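Inositol monophosphatase family protein (Staphylococcus aureus, PDB 5I3S) probably hydrolyses the phosphate monoester of inositol monophosphate or related small substrates, as a metal-dependent phosphatase of the FIG superfamily. Local coordinates at residues 4-9 against 54-59; 113-118 against 183-188; 126-131 against 216-221. All coordinates share one frame; numbering follows the deposited sequence.

Contact 1 (4-9 against 54-59); sequences YGFAQG and LETYPN
F6 and Y57 form an edge-to-face aromatic pair that joins the first turns of helix 2-24 to the end of helix 37-56, the two helices of the outer layer of this sugar phosphatase fold. The ring centroids lie 5.5 Å apart with planes at 69°, the edge of Y57 turned toward F6. The tight part is small: Y57 CE2 comes within 3.7 Å of F6 CD2, the Y57 side chain running counter to that of F6. F6 reaches across because its CG stands anti to the backbone N (chi1 169°). Y57, just past the end of helix 37-56, has its CG anti to the carbonyl carbon (chi1 -69°), which brings its ring edge to F6. T56 points back at F6 from across the gap and lays its CG2 methyl over one face of the ring. The rest is loose. The nearest CA atoms, of F6 and T56, remain 9.3 Å apart, the two segments bury a mere 128 Å² between them, and T56 is exposed to solvent. Y4 and A7 of helix 2-24, by contrast, pack against F114 of the sheet. The Y57 ring is also stacked by H60. The T56 hydroxyl has its polar partner within its own helix, the carbonyl of T52; toward F6 it offers only packing, with T56 OG1 3.6 Å from F6 CE1.

Contact 2 (113-118 against 183-188); sequences GFVYDV and SAALEI
V115 and L186 meet methyl to methyl, V115 CG2 lying 3.8 Å from L186 CD2, where strand 109-117 packs against the first turn of helix 184-193. The same L186 methyl also reaches D117, L186 CD2 standing 4.1 Å from D117 CB, so one leucine branch touches two residues, V115 and D117, two places apart on the strand. Beside it, A185 presents its methyl to V115, with the two CB atoms 4.3 Å apart. As modelled, V115 CG1 nearly eclipses the backbone N (chi1 -11°), an unusual setting that leaves CG2 facing the helix. The short segments cross at 109°, their axes 9.0 Å apart. One shell out, S183 sits at the N-cap and S183 OG accepts a weak bond from L186 N at 3.4 Å. D86 holds this helix start twice, its carbonyl bonding S183 OG and its carboxylate A185 N; it belongs to the DPIDGT sequence whose aspartates bind metal in relatives. Y124 of the next strand adds to the packing on V115 and L186. Between the segments the chemistry is apolar, methyl on methyl; the directional bonds at the helix start come from S183 and D86.

Contact 3 (126-131 against 216-221); sequences AKVGEG and LYEVNG
E218 reaches from the last turn of helix 206-218 to the type II beta turn K127-E130 and the residue after it; G129 N and G131 N both bond its carboxylate. E218 CB starts beside the chain at G131, 3.8 Å from G131 C. CG comes next, in van der Waals contact with the methyl of A126, E218 CG lying 4.0 Å from A126 CB. There the chain bends (chi2 -61°), turning E218 CD toward the turn, 3.4 Å from G129 N. At the tip the two oxygens part. E218 OE2 accepts from G129 N at 2.8 Å with an N-H...O angle of 160°, the donor standing above the carboxylate plane; V128 CA packs against the same oxygen. E218 OE1 accepts from G131 N, also at 2.8 Å and at 152°, met on its anti side and tilted out of the carboxylate plane. With one bond on each oxygen, rotation of the carboxylate is restrained. G129 and G131 both have positive phi, and the turn closes on itself through E130 N to K127 O. An acidic group near a helix C-terminus would be disfavoured by the helix dipole, which these two donors may offset. Just beyond, N220 ends the helix in a Schellman motif, with G221 N bonded to L216 O. The turn joins the antiparallel strands 122-127 and 132-134; A126 packs on V214 and I215 of helix 206-218, and E218 also touches A132, so the helix end lies against the head of this hairpin.

Contact 1 comes first along the chain and closes before the others open, whereas contacts 2 and 3 alternate in sequence. Their centres lie about 20 Å (1 to 2), 21 Å (1 to 3) and 15 Å (2 to 3) apart. All three connect through the large mixed sheet that contains strands 109-117 and 122-127. Helix 2-24 lies on one face of the sheet, and helices 184-193 and 206-218 lie on the other. Strands 109-117 and 122-127 are neighbours, probably bonded from G113 N to A126 O at 3.0 Å. Together the contacts join parts of the alpha-beta sandwich: contact 1 holds the outer helix pair together, and contacts 2 and 3 join the sheet to the inner helices.

Contact 1 (4-9 against 54-59)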
loop_
_atom_site.group_PDB
_atom_site.type_symbol
_atom_site.label_atom_id
_atom_site.label_comp_id
_atom_site.label_asym_id
_atom_site.label_seq_id
_atom_site.Cartn_x
_atom_site.Cartn_y
_atom_site.Cartn_z
ATOM N N TYR A 4 11.383 -16.355 23.988
ATOM C CA TYR A 4 10.263 -15.801 23.241
ATOM C C TYR A 4 9.650 -14.578 23.908
ATOM O O TYR A 4 9.462 -13.547 23.247
ATOM C CB TYR A 4 9.175 -16.855 23.118
ATOM C CG TYR A 4 8.033 -16.469 22.223
ATOM C CD1 TYR A 4 8.254 -16.196 20.873
ATOM C CD2 TYR A 4 6.732 -16.414 22.700
ATOM C CE1 TYR A 4 7.213 -15.864 20.026
ATOM C CE2 TYR A 4 5.686 -16.077 21.859
ATOM C CZ TYR A 4 5.934 -15.799 20.515
ATOM O OH TYR A 4 4.897 -15.477 19.660
ATOM N N GLY A 5 9.343 -14.717 25.212
ATOM C CA GLY A 5 8.765 -13.657 26.007
ATOM C C GLY A 5 9.676 -12.454 26.108
ATOM O O GLY A 5 9.213 -11.327 25.944
ATOM N N PHE A 6 10.964 -12.685 26.405
ATOM C CA PHE A 6 12.015 -11.632 26.367
ATOM C C PHE A 6 12.045 -10.905 24.996
ATOM O O PHE A 6 12.169 -9.686 24.939
ATOM C CB PHE A 6 13.382 -12.250 26.726
ATOM C CG PHE A 6 14.580 -11.359 26.468
ATOM C CD1 PHE A 6 14.900 -10.319 27.325
ATOM C CD2 PHE A 6 15.402 -11.584 25.407
ATOM C CE1 PHE A 6 16.018 -9.510 27.099
ATOM C CE2 PHE A 6 16.499 -10.764 25.157
ATOM C CZ PHE A 6 16.811 -9.728 26.010
ATOM N N ALA A 7 11.898 -11.649 23.901
ATOM C CA ALA A 7 11.972 -11.031 22.581
ATOM C C ALA A 7 10.774 -10.125 22.349
ATOM O O ALA A 7 10.909 -9.015 21.899
ATOM C CB ALA A 7 12.073 -12.088 21.497
ATOM N N GLN A 8 9.603 -10.641 22.696
ATOM C CA GLN A 8 8.331 -9.956 22.574
ATOM C C GLN A 8 8.332 -8.599 23.265
ATOM O O GLN A 8 7.989 -7.604 22.656
ATOM C CB GLN A 8 7.237 -10.870 23.105
ATOM C CG GLN A 8 5.821 -10.417 22.911
ATOM C CD GLN A 8 4.867 -11.577 22.806
ATOM O OE1 GLN A 8 5.068 -12.491 22.015
ATOM N NE2 GLN A 8 3.829 -11.556 23.614
ATOM N N GLY A 9 8.753 -8.551 24.505
ATOM C CA GLY A 9 8.773 -7.310 25.265
ATOM C C GLY A 9 9.797 -6.342 24.744
ATOM O O GLY A 9 9.506 -5.152 24.531
ATOM N N LEU A 54 22.666 -8.870 24.496
ATOM C CA LEU A 54 24.021 -9.120 25.049
ATOM C C LEU A 54 24.093 -9.140 26.589
ATOM O O LEU A 54 24.761 -9.999 27.170
ATOM C CB LEU A 54 25.045 -8.092 24.498
ATOM N N GLU A 55 23.420 -8.189 27.243
ATOM C CA GLU A 55 23.329 -8.150 28.725
ATOM C C GLU A 55 22.703 -9.424 29.286
ATOM O O GLU A 55 23.120 -9.921 30.327
ATOM C CB GLU A 55 22.499 -6.937 29.217
ATOM N N THR A 56 21.704 -9.942 28.595
ATOM C CA THR A 56 20.861 -10.977 29.163
ATOM C C THR A 56 21.272 -12.371 28.736
ATOM O O THR A 56 21.181 -13.290 29.518
ATOM C CB THR A 56 19.380 -10.722 28.816
ATOM O OG1 THR A 56 19.076 -9.332 29.051
ATOM C CG2 THR A 56 18.481 -11.594 29.653
ATOM N N TYR A 57 21.671 -12.520 27.476
ATOM C CA TYR A 57 22.159 -13.796 26.925
ATOM C C TYR A 57 23.520 -13.491 26.303
ATOM O O TYR A 57 23.590 -13.153 25.115
ATOM C CB TYR A 57 21.196 -14.313 25.868
ATOM C CG TYR A 57 19.870 -14.771 26.396
ATOM C CD1 TYR A 57 19.737 -16.028 26.985
ATOM C CD2 TYR A 57 18.723 -13.962 26.283
ATOM C CE1 TYR A 57 18.519 -16.472 27.461
ATOM C CE2 TYR A 57 17.484 -14.398 26.745
ATOM C CZ TYR A 57 17.384 -15.653 27.337
ATOM O OH TYR A 57 16.164 -16.121 27.811
ATOM N N PRO A 58 24.606 -13.564 27.107
ATOM C CA PRO A 58 25.864 -12.996 26.611
ATOM C C PRO A 58 26.464 -13.655 25.390
ATOM O O PRO A 58 27.173 -12.965 24.658
ATOM C CB PRO A 58 26.792 -13.109 27.821
ATOM C CG PRO A 58 25.869 -13.034 28.986
ATOM C CD PRO A 58 24.683 -13.845 28.558
ATOM N N ASN A 59 26.149 -14.942 25.162
ATOM C CA ASN A 59 26.690 -15.759 24.036
ATOM C C ASN A 59 25.868 -15.779 22.748
ATOM O O ASN A 59 26.279 -16.419 21.770
ATOM C CB ASN A 59 26.870 -17.227 24.477
ATOM C CG ASN A 59 27.823 -17.364 25.637
ATOM O OD1 ASN A 59 27.572 -18.129 26.549
ATOM N ND2 ASN A 59 28.908 -16.572 25.625
#

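Contact 2 (113-118 against 183-188)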
loop_
_atom_site.group_PDB
_atom_site.type_symbol
_atom_site.label_atom_id
_atom_site.label_comp_id
_atom_site.label_asym_id
_atom_site.label_seq_id
_atom_site.Cartn_x
_atom_site.Cartn_y
_atom_site.Cartn_z
ATOM N N GLY A 113 9.611 -15.653 15.202
ATOM C CA GLY A 113 9.620 -14.422 14.418
ATOM C C GLY A 113 8.643 -13.321 14.895
ATOM O O GLY A 113 7.524 -13.615 15.435
ATOM N N PHE A 114 9.063 -12.068 14.670
ATOM C CA PHE A 114 8.368 -10.872 15.136
ATOM C C PHE A 114 8.421 -9.764 14.098
ATOM O O PHE A 114 9.511 -9.426 13.683
ATOM C CB PHE A 114 8.990 -10.333 16.446
ATOM C CG PHE A 114 9.093 -11.359 17.561
ATOM C CD1 PHE A 114 8.088 -11.496 18.498
ATOM C CD2 PHE A 114 10.223 -12.181 17.675
ATOM C CE1 PHE A 114 8.189 -12.434 19.529
ATOM C CE2 PHE A 114 10.336 -13.125 18.696
ATOM C CZ PHE A 114 9.319 -13.245 19.629
ATOM N N VAL A 115 7.267 -9.218 13.679
ATOM C CA VAL A 115 7.240 -7.953 12.926
ATOM C C VAL A 115 6.264 -6.965 13.590
ATOM O O VAL A 115 5.073 -7.238 13.727
ATOM C CB VAL A 115 7.134 -8.077 11.360
ATOM C CG1 VAL A 115 7.339 -9.479 10.832
ATOM C CG2 VAL A 115 5.904 -7.527 10.774
ATOM N N TYR A 116 6.822 -5.857 14.080
ATOM C CA TYR A 116 6.097 -4.921 14.936
ATOM C C TYR A 116 5.794 -3.693 14.163
ATOM O O TYR A 116 6.719 -2.976 13.797
ATOM C CB TYR A 116 6.899 -4.555 16.193
ATOM C CG TYR A 116 6.166 -3.667 17.201
ATOM C CD1 TYR A 116 4.781 -3.781 17.407
ATOM C CD2 TYR A 116 6.857 -2.751 17.996
ATOM C CE1 TYR A 116 4.113 -2.982 18.346
ATOM C CE2 TYR A 116 6.187 -1.964 18.920
ATOM C CZ TYR A 116 4.809 -2.086 19.084
ATOM O OH TYR A 116 4.137 -1.304 19.972
ATOM N N ASP A 117 4.515 -3.475 13.866
ATOM C CA ASP A 117 4.084 -2.292 13.115
ATOM C C ASP A 117 4.002 -1.199 14.181
ATOM O O ASP A 117 3.030 -1.090 14.906
ATOM C CB ASP A 117 2.734 -2.523 12.377
ATOM C CG ASP A 117 2.262 -1.314 11.578
ATOM O OD1 ASP A 117 2.656 -0.151 11.908
ATOM O OD2 ASP A 117 1.475 -1.511 10.625
ATOM N N VAL A 118 5.075 -0.452 14.293
ATOM C CA VAL A 118 5.276 0.446 15.404
ATOM C C VAL A 118 4.144 1.490 15.511
ATOM O O VAL A 118 3.637 1.700 16.605
ATOM C CB VAL A 118 6.630 1.184 15.292
ATOM C CG1 VAL A 118 6.749 2.253 16.362
ATOM C CG2 VAL A 118 7.783 0.185 15.388
ATOM N N SER A 183 7.253 -1.971 2.612
ATOM C CA SER A 183 7.919 -2.650 3.712
ATOM C C SER A 183 7.884 -4.164 3.584
ATOM O O SER A 183 6.884 -4.794 3.894
ATOM C CB SER A 183 7.256 -2.305 5.018
ATOM O OG SER A 183 7.803 -3.141 6.022
ATOM N N ALA A 184 9.007 -4.760 3.218
ATOM C CA ALA A 184 9.057 -6.169 2.919
ATOM C C ALA A 184 8.532 -7.059 4.027
ATOM O O ALA A 184 7.756 -7.983 3.758
ATOM C CB ALA A 184 10.457 -6.570 2.504
ATOM N N ALA A 185 8.901 -6.743 5.272
ATOM C CA ALA A 185 8.448 -7.532 6.419
ATOM C C ALA A 185 6.931 -7.467 6.598
ATOM O O ALA A 185 6.268 -8.515 6.871
ATOM C CB ALA A 185 9.145 -7.053 7.681
ATOM N N LEU A 186 6.380 -6.250 6.440
ATOM C CA LEU A 186 4.909 -6.063 6.445
ATOM C C LEU A 186 4.209 -6.661 5.214
ATOM O O LEU A 186 3.081 -7.112 5.303
ATOM C CB LEU A 186 4.520 -4.595 6.659
ATOM C CG LEU A 186 4.823 -4.149 8.100
ATOM C CD1 LEU A 186 4.823 -2.612 8.210
ATOM C CD2 LEU A 186 3.867 -4.798 9.098
ATOM N N GLU A 187 4.875 -6.688 4.067
ATOM C CA GLU A 187 4.292 -7.371 2.882
ATOM C C GLU A 187 4.214 -8.902 3.041
ATOM O O GLU A 187 3.263 -9.534 2.599
ATOM C CB GLU A 187 5.009 -6.951 1.590
ATOM C CG GLU A 187 4.577 -5.551 1.144
ATOM C CD GLU A 187 5.638 -4.782 0.393
ATOM O OE1 GLU A 187 6.846 -4.790 0.779
ATOM O OE2 GLU A 187 5.266 -4.151 -0.587
ATOM N N ILE A 188 5.223 -9.486 3.668
ATOM C CA ILE A 188 5.257 -10.924 3.944
ATOM C C ILE A 188 4.173 -11.224 5.003
ATOM O O ILE A 188 3.437 -12.165 4.876
ATOM C CB ILE A 188 6.676 -11.322 4.423
ATOM C CG1 ILE A 188 7.692 -11.198 3.298
ATOM C CG2 ILE A 188 6.726 -12.729 5.040
ATOM C CD1 ILE A 188 9.136 -11.328 3.792
#

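Contact 3 (126-131 against 216-221)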
loop_
_atom_site.group_PDB
_atom_site.type_symbol
_atom_site.label_atom_id
_atom_site.label_comp_id
_atom_site.label_asym_id
_atom_site.label_seq_id
_atom_site.Cartn_x
_atom_site.Cartn_y
_atom_site.Cartn_z
ATOM N N ALA A 126 4.968 -15.302 16.254
ATOM C CA ALA A 126 4.843 -16.750 16.009
ATOM C C ALA A 126 6.055 -17.438 16.608
ATOM O O ALA A 126 7.184 -16.958 16.453
ATOM C CB ALA A 126 4.785 -17.024 14.526
ATOM N N LYS A 127 5.837 -18.498 17.357
ATOM C CA LYS A 127 6.943 -19.354 17.776
ATOM C C LYS A 127 6.790 -20.530 16.884
ATOM O O LYS A 127 5.662 -20.954 16.678
ATOM C CB LYS A 127 6.841 -19.722 19.261
ATOM C CG LYS A 127 7.811 -20.808 19.715
ATOM C CD LYS A 127 7.844 -20.972 21.232
ATOM C CE LYS A 127 8.377 -22.345 21.695
ATOM N NZ LYS A 127 9.333 -23.047 20.784
ATOM N N VAL A 128 7.879 -21.027 16.295
ATOM C CA VAL A 128 7.774 -22.201 15.385
ATOM C C VAL A 128 6.971 -23.321 16.091
ATOM O O VAL A 128 7.232 -23.627 17.253
ATOM C CB VAL A 128 9.155 -22.706 14.848
ATOM C CG1 VAL A 128 9.954 -23.342 15.960
ATOM C CG2 VAL A 128 8.973 -23.736 13.736
ATOM N N GLY A 129 5.983 -23.898 15.407
ATOM C CA GLY A 129 5.122 -24.956 15.991
ATOM C C GLY A 129 3.862 -24.531 16.761
ATOM O O GLY A 129 2.966 -25.344 16.962
ATOM N N GLU A 130 3.775 -23.260 17.169
ATOM C CA GLU A 130 2.699 -22.788 18.071
ATOM C C GLU A 130 1.685 -21.797 17.496
ATOM O O GLU A 130 0.911 -21.209 18.267
ATOM C CB GLU A 130 3.289 -22.182 19.330
ATOM C CG GLU A 130 4.401 -23.007 19.936
ATOM C CD GLU A 130 4.298 -23.136 21.430
ATOM O OE1 GLU A 130 3.637 -22.288 22.083
ATOM O OE2 GLU A 130 4.899 -24.093 21.951
ATOM N N GLY A 131 1.661 -21.627 16.172
ATOM C CA GLY A 131 0.721 -20.692 15.521
ATOM C C GLY A 131 1.227 -19.258 15.484
ATOM O O GLY A 131 2.180 -18.887 16.174
ATOM N N LEU A 216 4.586 -16.501 8.406
ATOM C CA LEU A 216 4.083 -17.088 7.175
ATOM C C LEU A 216 3.973 -18.585 7.282
ATOM O O LEU A 216 2.969 -19.153 6.937
ATOM C CB LEU A 216 5.067 -16.748 6.012
ATOM C CG LEU A 216 4.670 -16.760 4.539
ATOM C CD1 LEU A 216 5.594 -17.583 3.663
ATOM C CD2 LEU A 216 3.210 -17.088 4.286
ATOM N N TYR A 217 5.021 -19.235 7.752
ATOM C CA TYR A 217 5.040 -20.685 7.768
ATOM C C TYR A 217 3.988 -21.269 8.789
ATOM O O TYR A 217 3.324 -22.273 8.479
ATOM C CB TYR A 217 6.468 -21.218 7.962
ATOM C CG TYR A 217 7.402 -21.191 6.713
ATOM C CD1 TYR A 217 6.931 -21.333 5.375
ATOM C CD2 TYR A 217 8.772 -21.130 6.892
ATOM N N GLU A 218 3.761 -20.597 9.923
ATOM C CA GLU A 218 2.683 -21.003 10.840
ATOM C C GLU A 218 1.278 -20.973 10.267
ATOM O O GLU A 218 0.471 -21.796 10.686
ATOM C CB GLU A 218 2.718 -20.242 12.139
ATOM C CG GLU A 218 3.944 -20.574 12.944
ATOM C CD GLU A 218 4.025 -22.066 13.335
ATOM O OE1 GLU A 218 3.073 -22.585 13.983
ATOM O OE2 GLU A 218 5.059 -22.698 13.022
ATOM N N VAL A 219 0.993 -20.137 9.265
ATOM C CA VAL A 219 -0.318 -20.236 8.585
ATOM C C VAL A 219 -0.286 -21.068 7.294
ATOM O O VAL A 219 -1.169 -20.920 6.415
ATOM C CB VAL A 219 -0.972 -18.856 8.316
ATOM C CG1 VAL A 219 -1.259 -18.133 9.634
ATOM C CG2 VAL A 219 -0.125 -17.993 7.396
ATOM N N ASN A 220 0.730 -21.915 7.159
ATOM C CA ASN A 220 0.851 -22.826 5.990
ATOM C C ASN A 220 1.136 -22.177 4.674
ATOM O O ASN A 220 0.821 -22.788 3.644
ATOM C CB ASN A 220 -0.396 -23.747 5.820
ATOM C CG ASN A 220 -0.169 -25.105 6.375
ATOM O OD1 ASN A 220 -0.638 -25.429 7.468
ATOM N ND2 ASN A 220 0.587 -25.919 5.634
ATOM N N GLY A 221 1.772 -21.003 4.684
ATOM C CA GLY A 221 2.198 -20.383 3.427
ATOM C C GLY A 221 3.482 -21.017 2.930
ATOM O O GLY A 221 4.084 -21.809 3.675
#